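Local coordinates for invasion-associated protein B (Bartonella henselae, PDB 3DTD) that is of unknown biochemical function but is probably associated with the invasion of host cells by Bartonella, at residues Val58-Ser63 and Leu131-Thr136; Lys86-Gln91 and Cys111-Val116; Phe80-Ser85 and Thr101-Cys106. One frame throughout, in Å; residues are numbered along the deposited sequence.

Contact 1 (Val58-Ser63 and Leu131-Thr136); sequences VVVAMS and LKLAMT
M62 and L131 touch where the end of the long, flexible methionine meets a branch methyl of the leucine: the methyl CE of M62 lies 3.6 Å from CD2 of L131, and the sulfur SD of M62 stands a little farther off, 4.1 Å from the same methyl. The two chains cross at about a right angle, so one branch of the leucine rests against the last two atoms of the methionine. M62 sets off with CG anti to its backbone N (chi1 176°) and runs extended until the bend at chi3 (-75°), which turns CE toward L131. An unbranched, polarisable thioether suits this place, since the strand backbones are far apart here, with the CA atoms of M62 and L131 10.5 Å from each other. L133 gives almost as much surface to the contact as M62. Its CD2 meets CG2 of V60 at 3.9 Å, the two side chains reaching toward each other tip to tip. Valine is short, and the longer leucine covers more of the distance between the backbones. All four residues are buried, and between these segments the attraction is purely apolar, made by methyl groups and a thioether. Residues 58-63 pair by their backbones with strands 42-52 and 72-78, whereas L131 and L133 lie beside L90 of strand 88-92; L76 touches both V60 and M62 from within their own sheet. V59 and V60 both face E51, a classic beta bulge, and both pack against L25 of a second subunit. Side chains that bridge backbones roughly 10 Å apart, with each strand hydrogen-bonded into a different antiparallel sheet, are characteristic of the hydrophobic core between two packed beta-sheets, here in a family assigned to the E-set clan.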
# COMPACT_ATOMS: atom_id res chain seq x y z
N VAL C 58 -25.90 -2.20 3.17
CA VAL C 58 -27.26 -1.96 2.69
C VAL C 58 -27.90 -3.22 2.12
O VAL C 58 -27.36 -3.85 1.22
CB VAL C 58 -27.30 -0.81 1.64
CG1 VAL C 58 -28.73 -0.50 1.21
CG2 VAL C 58 -26.63 0.44 2.18
N VAL C 59 -29.05 -3.59 2.68
CA VAL C 59 -29.79 -4.78 2.26
C VAL C 59 -31.03 -4.39 1.45
O VAL C 59 -31.34 -5.00 0.42
CB VAL C 59 -30.19 -5.64 3.50
CG1 VAL C 59 -30.91 -6.91 3.09
CG2 VAL C 59 -28.96 -5.99 4.32
N VAL C 60 -31.72 -3.35 1.91
CA VAL C 60 -32.91 -2.84 1.24
C VAL C 60 -32.90 -1.30 1.22
O VAL C 60 -32.44 -0.67 2.17
CB VAL C 60 -34.22 -3.50 1.81
CG1 VAL C 60 -34.28 -3.39 3.32
CG2 VAL C 60 -35.48 -2.92 1.20
N ALA C 61 -33.35 -0.71 0.11
CA ALA C 61 -33.41 0.74 -0.06
C ALA C 61 -34.72 1.14 -0.74
O ALA C 61 -35.31 0.37 -1.49
CB ALA C 61 -32.21 1.24 -0.85
N MET C 62 -35.18 2.36 -0.47
CA MET C 62 -36.39 2.88 -1.07
C MET C 62 -36.19 4.34 -1.44
O MET C 62 -35.72 5.12 -0.63
CB MET C 62 -37.59 2.72 -0.12
CG MET C 62 -38.89 3.34 -0.63
SD MET C 62 -40.39 2.77 0.20
CE MET C 62 -40.52 1.15 -0.54
N SER C 63 -36.53 4.70 -2.68
CA SER C 63 -36.45 6.08 -3.15
C SER C 63 -37.77 6.45 -3.83
O SER C 63 -38.30 5.68 -4.63
CB SER C 63 -35.28 6.26 -4.11
OG SER C 63 -34.93 7.64 -4.24
N LEU C 131 -43.11 -0.90 6.61
CA LEU C 131 -43.55 -1.42 5.33
C LEU C 131 -42.92 -2.79 5.14
O LEU C 131 -41.73 -2.89 4.83
CB LEU C 131 -43.19 -0.48 4.18
CG LEU C 131 -43.56 -0.92 2.76
CD1 LEU C 131 -45.07 -1.12 2.60
CD2 LEU C 131 -43.05 0.08 1.77
N LYS C 132 -43.71 -3.83 5.37
CA LYS C 132 -43.22 -5.21 5.33
C LYS C 132 -43.08 -5.72 3.90
O LYS C 132 -43.96 -5.51 3.06
CB LYS C 132 -44.14 -6.13 6.13
CG LYS C 132 -44.09 -5.90 7.64
CD LYS C 132 -44.95 -6.92 8.37
CE LYS C 132 -44.93 -6.68 9.88
NZ LYS C 132 -45.79 -7.65 10.61
N LEU C 133 -41.96 -6.38 3.64
CA LEU C 133 -41.70 -6.97 2.32
C LEU C 133 -41.77 -8.50 2.37
O LEU C 133 -41.31 -9.12 3.34
CB LEU C 133 -40.34 -6.53 1.77
CG LEU C 133 -39.99 -5.12 1.28
CD1 LEU C 133 -41.17 -4.14 1.20
CD2 LEU C 133 -38.89 -4.52 2.13
N ALA C 134 -42.33 -9.09 1.32
CA ALA C 134 -42.40 -10.54 1.18
C ALA C 134 -41.98 -10.96 -0.23
O ALA C 134 -42.53 -10.46 -1.22
CB ALA C 134 -43.80 -11.05 1.50
N MET C 135 -41.01 -11.86 -0.32
CA MET C 135 -40.51 -12.34 -1.61
C MET C 135 -40.05 -13.80 -1.54
O MET C 135 -40.09 -14.42 -0.48
CB MET C 135 -39.40 -11.42 -2.15
CG MET C 135 -38.19 -11.25 -1.23
SD MET C 135 -37.30 -9.70 -1.51
CE MET C 135 -38.31 -8.55 -0.58
N THR C 136 -39.63 -14.35 -2.68
CA THR C 136 -39.19 -15.73 -2.77
C THR C 136 -37.70 -15.79 -3.13
O THR C 136 -37.24 -15.08 -4.03
CB THR C 136 -40.02 -16.51 -3.83
OG1 THR C 136 -41.42 -16.24 -3.64
CG2 THR C 136 -39.79 -18.00 -3.72

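Contact 2 (Lys86-Gln91 and Cys111-Val116); sequences KPVRLQ and CIVPIV
L90 and I115 cross at about a right angle, with CD2 of the leucine resting 3.7 Å from CG2, the branch methyl of the isoleucine. CG1 of I115 takes the hindered place between backbone N and carbonyl carbon (chi1 35°), and CG2 is the branch that meets the leucine. At the neighbouring pair the side chains are set obliquely and the nearest methyls stand a little farther apart, CG2 of V88 facing CG2 of V113 at 4.1 Å. In both valines this methyl is the one anti to the carbonyl carbon, so matching branches make the nearest approach, with the CG1 methyls only slightly farther off. Short beta-branched residues suit this end because the backbones come closer here, the CA atoms of V88 and V113 being 7.8 Å apart against 9.3 Å for L90 and I115. This is face-to-face packing of two antiparallel beta-sheets, strand 88-92 in one and strand 110-117 in the other. T101 of the adjoining strand 98-101 touches both L90 and V113. On the other face of strand 88-92, NH1 of R89 donates to OE1 of Q91 at 3.1 Å. That bond is bent (136° at the hydrogen), its donor well above the carbonyl plane.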
# COMPACT_ATOMS: atom_id res chain seq x y z
N LYS C 86 -41.37 -14.76 -9.30
CA LYS C 86 -42.38 -14.64 -8.25
C LYS C 86 -42.43 -13.20 -7.72
O LYS C 86 -41.41 -12.51 -7.72
CB LYS C 86 -42.11 -15.65 -7.13
CG LYS C 86 -42.40 -17.09 -7.55
CD LYS C 86 -42.56 -18.03 -6.36
CE LYS C 86 -44.00 -18.11 -5.87
NZ LYS C 86 -44.88 -18.83 -6.84
N PRO C 87 -43.63 -12.73 -7.28
CA PRO C 87 -43.79 -11.31 -6.97
C PRO C 87 -43.16 -10.85 -5.65
O PRO C 87 -42.82 -11.67 -4.79
CB PRO C 87 -45.31 -11.13 -6.92
CG PRO C 87 -45.91 -12.42 -7.36
CD PRO C 87 -44.89 -13.46 -7.07
N VAL C 88 -43.00 -9.53 -5.53
CA VAL C 88 -42.61 -8.89 -4.28
C VAL C 88 -43.86 -8.24 -3.69
O VAL C 88 -44.49 -7.39 -4.33
CB VAL C 88 -41.48 -7.84 -4.49
CG1 VAL C 88 -41.18 -7.08 -3.20
CG2 VAL C 88 -40.21 -8.51 -5.02
N ARG C 89 -44.22 -8.66 -2.49
CA ARG C 89 -45.42 -8.20 -1.80
C ARG C 89 -45.08 -7.10 -0.80
O ARG C 89 -44.17 -7.25 0.02
CB ARG C 89 -46.09 -9.39 -1.10
CG ARG C 89 -47.39 -9.09 -0.38
CD ARG C 89 -47.91 -10.35 0.30
NE ARG C 89 -49.17 -10.13 1.02
CZ ARG C 89 -49.26 -9.92 2.33
NH1 ARG C 89 -48.17 -9.89 3.09
NH2 ARG C 89 -50.45 -9.73 2.88
N LEU C 90 -45.81 -5.99 -0.89
CA LEU C 90 -45.63 -4.85 0.01
C LEU C 90 -46.88 -4.66 0.87
O LEU C 90 -47.99 -4.56 0.36
CB LEU C 90 -45.35 -3.57 -0.79
CG LEU C 90 -43.94 -3.30 -1.31
CD1 LEU C 90 -43.65 -4.03 -2.61
CD2 LEU C 90 -43.75 -1.81 -1.51
N GLN C 91 -46.68 -4.58 2.19
CA GLN C 91 -47.78 -4.43 3.13
C GLN C 91 -47.43 -3.46 4.25
O GLN C 91 -46.39 -3.60 4.89
CB GLN C 91 -48.17 -5.80 3.72
CG GLN C 91 -49.42 -5.78 4.59
CD GLN C 91 -49.70 -7.11 5.27
OE1 GLN C 91 -48.80 -7.94 5.44
NE2 GLN C 91 -50.95 -7.31 5.67
N CYS C 111 -31.43 -5.61 -6.69
CA CYS C 111 -32.56 -5.78 -7.60
C CYS C 111 -33.63 -4.71 -7.43
O CYS C 111 -34.08 -4.43 -6.32
CB CYS C 111 -33.14 -7.18 -7.46
SG CYS C 111 -31.99 -8.44 -8.03
N ILE C 112 -34.03 -4.11 -8.55
CA ILE C 112 -34.89 -2.93 -8.54
C ILE C 112 -36.36 -3.30 -8.74
O ILE C 112 -36.73 -3.97 -9.71
CB ILE C 112 -34.44 -1.89 -9.62
CG1 ILE C 112 -32.93 -1.60 -9.52
CG2 ILE C 112 -35.27 -0.61 -9.53
CD1 ILE C 112 -32.45 -1.02 -8.17
N VAL C 113 -37.19 -2.87 -7.78
CA VAL C 113 -38.63 -3.10 -7.78
C VAL C 113 -39.35 -1.75 -7.90
O VAL C 113 -39.33 -0.95 -6.97
CB VAL C 113 -39.08 -3.81 -6.47
CG1 VAL C 113 -40.57 -4.11 -6.50
CG2 VAL C 113 -38.29 -5.09 -6.23
N PRO C 114 -39.97 -1.48 -9.07
CA PRO C 114 -40.75 -0.25 -9.24
C PRO C 114 -42.02 -0.28 -8.40
O PRO C 114 -42.69 -1.32 -8.31
CB PRO C 114 -41.11 -0.25 -10.73
CG PRO C 114 -40.26 -1.28 -11.36
CD PRO C 114 -39.96 -2.29 -10.30
N ILE C 115 -42.35 0.85 -7.80
CA ILE C 115 -43.50 0.96 -6.91
C ILE C 115 -44.31 2.21 -7.24
O ILE C 115 -43.75 3.27 -7.52
CB ILE C 115 -43.08 0.98 -5.42
CG1 ILE C 115 -41.73 1.70 -5.25
CG2 ILE C 115 -42.97 -0.45 -4.90
CD1 ILE C 115 -41.46 2.27 -3.89
N VAL C 116 -45.63 2.06 -7.24
CA VAL C 116 -46.57 3.17 -7.40
C VAL C 116 -47.59 3.07 -6.27
O VAL C 116 -48.23 2.04 -6.09
CB VAL C 116 -47.27 3.15 -8.79
CG1 VAL C 116 -48.37 4.20 -8.86
CG2 VAL C 116 -46.27 3.37 -9.92

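Contact 3 (Phe80-Ser85 and Thr101-Cys106); sequences FGILVS and TGIRTC
V84 and I103 form the tight part of this contact: CG2 of the valine nestles 3.8 Å from CG2 of the isoleucine and equally near its CD1, the two side chains crossing at about a right angle. The valine methyls lie off the usual staggered positions (chi1 124°) where CG2 presses on I103. I103 has the largest buried area, and its long branch suits the task. With CG1 anti to the carbonyl carbon (chi1 -66°) and chi2 extended, CD1 also reaches I82, 3.8 Å from its CG2. Both its branches are thus used, and I103 also touches C111 and V113 of strand 110-117. The F80 end is looser. Its ring offers an edge, CE1 lying 4.4 Å from CB of C106, and a bound glycerol, probably from the crystallisation liquor, sits near the phenyl. One water donates to V84 O and accepts from I103 N, both at 2.9 Å, bridging atoms 5.0 Å apart, too far to pair directly; a second links two acceptors, with a good bond to I103 O and a weak one to V84 O. G81 has a positive phi (87°) at which a side chain would be jammed against the preceding carbonyl, so glycine fits. V84 packs against V84 of a third subunit, and I82 O bonds to T105 OG1 of that subunit. Two connections between the sheets of a beta-sandwich thus pack together beside the C106-C111 disulfide, at a subunit interface.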
# COMPACT_ATOMS: atom_id res chain seq x y z
N PHE C 80 -29.81 -9.45 -3.81
CA PHE C 80 -29.56 -10.46 -4.83
C PHE C 80 -30.08 -11.81 -4.35
O PHE C 80 -30.28 -12.02 -3.14
CB PHE C 80 -28.05 -10.58 -5.08
CG PHE C 80 -27.44 -9.40 -5.78
CD1 PHE C 80 -27.94 -8.96 -7.01
CD2 PHE C 80 -26.34 -8.76 -5.24
CE1 PHE C 80 -27.36 -7.88 -7.66
CE2 PHE C 80 -25.75 -7.69 -5.89
CZ PHE C 80 -26.26 -7.25 -7.09
N GLY C 81 -30.30 -12.74 -5.28
CA GLY C 81 -30.72 -14.09 -4.92
C GLY C 81 -32.21 -14.28 -4.77
O GLY C 81 -32.67 -15.32 -4.29
N ILE C 82 -32.97 -13.27 -5.18
CA ILE C 82 -34.44 -13.30 -5.11
C ILE C 82 -35.01 -13.85 -6.42
O ILE C 82 -34.60 -13.42 -7.50
CB ILE C 82 -35.03 -11.88 -4.80
CG1 ILE C 82 -34.49 -11.33 -3.47
CG2 ILE C 82 -36.57 -11.88 -4.80
CD1 ILE C 82 -34.62 -12.27 -2.29
N LEU C 83 -35.93 -14.80 -6.30
CA LEU C 83 -36.65 -15.37 -7.44
C LEU C 83 -37.48 -14.32 -8.16
O LEU C 83 -38.48 -13.82 -7.65
CB LEU C 83 -37.52 -16.56 -7.00
CG LEU C 83 -38.21 -17.40 -8.08
CD1 LEU C 83 -37.22 -17.93 -9.09
CD2 LEU C 83 -38.93 -18.54 -7.42
N VAL C 84 -37.01 -14.00 -9.36
CA VAL C 84 -37.49 -12.90 -10.18
C VAL C 84 -38.88 -13.14 -10.79
O VAL C 84 -39.62 -12.19 -11.07
CB VAL C 84 -36.40 -12.59 -11.24
CG1 VAL C 84 -36.91 -12.66 -12.67
CG2 VAL C 84 -35.64 -11.31 -10.90
N SER C 85 -39.23 -14.42 -10.95
CA SER C 85 -40.50 -14.82 -11.56
C SER C 85 -41.67 -14.72 -10.59
O SER C 85 -42.83 -14.60 -11.01
CB SER C 85 -40.39 -16.23 -12.14
OG SER C 85 -39.96 -17.17 -11.16
N THR C 101 -46.10 -6.46 -6.70
CA THR C 101 -45.33 -6.00 -7.86
C THR C 101 -44.12 -6.92 -8.04
O THR C 101 -44.00 -7.92 -7.34
CB THR C 101 -44.94 -4.48 -7.73
OG1 THR C 101 -44.07 -4.10 -8.80
CG2 THR C 101 -44.26 -4.19 -6.38
N GLY C 102 -43.24 -6.61 -8.99
CA GLY C 102 -42.10 -7.47 -9.27
C GLY C 102 -40.81 -6.73 -9.58
O GLY C 102 -40.83 -5.52 -9.82
N ILE C 103 -39.71 -7.47 -9.58
CA ILE C 103 -38.38 -6.97 -9.97
C ILE C 103 -38.38 -6.65 -11.47
O ILE C 103 -38.82 -7.46 -12.28
CB ILE C 103 -37.26 -8.00 -9.62
CG1 ILE C 103 -37.14 -8.16 -8.11
CG2 ILE C 103 -35.90 -7.59 -10.22
CD1 ILE C 103 -36.32 -9.36 -7.66
N ARG C 104 -37.92 -5.45 -11.82
CA ARG C 104 -37.79 -5.04 -13.21
C ARG C 104 -36.42 -5.44 -13.77
O ARG C 104 -36.31 -5.93 -14.90
CB ARG C 104 -37.99 -3.52 -13.34
CG ARG C 104 -37.83 -2.99 -14.75
CD ARG C 104 -38.53 -1.66 -14.96
NE ARG C 104 -38.59 -1.31 -16.38
CZ ARG C 104 -37.67 -0.59 -17.02
NH1 ARG C 104 -36.61 -0.12 -16.38
NH2 ARG C 104 -37.82 -0.34 -18.32
N THR C 105 -35.39 -5.22 -12.95
CA THR C 105 -34.01 -5.49 -13.32
C THR C 105 -33.14 -5.52 -12.07
O THR C 105 -33.59 -5.17 -10.98
CB THR C 105 -33.46 -4.42 -14.31
OG1 THR C 105 -32.17 -4.83 -14.77
CG2 THR C 105 -33.36 -3.03 -13.67
N CYS C 106 -31.90 -5.98 -12.23
CA CYS C 106 -30.93 -5.89 -11.15
C CYS C 106 -29.66 -5.22 -11.64
O CYS C 106 -29.27 -5.37 -12.80
CB CYS C 106 -30.62 -7.26 -10.54
SG CYS C 106 -32.09 -8.26 -10.07
O HOH W 1 -40.05 -10.24 -8.93
O HOH W 2 -40.69 -9.61 -12.97

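Overall arrangement
Along the chain, contacts 2 and 3 are nested inside the loop closed by contact 1, and their own segments alternate. Contacts 1 and 2 have centres 8 Å apart and join the same two antiparallel sheets: strands 58-66 and 110-117 belong to the larger, strands 130-136 and 88-92 are neighbours in the smaller. Contact 3 lies farther out, its centre 8 Å from that of contact 2 and 11 Å from that of contact 1. The C106-C111 disulfide ties contacts 2 and 3 covalently, and T136 O probably accepts a hydrogen bond from L83 N. M135 SD touches I82 CD1 at 3.8 Å, so the apolar packing between the sheets appears to continue toward contact 3, where a third subunit packs.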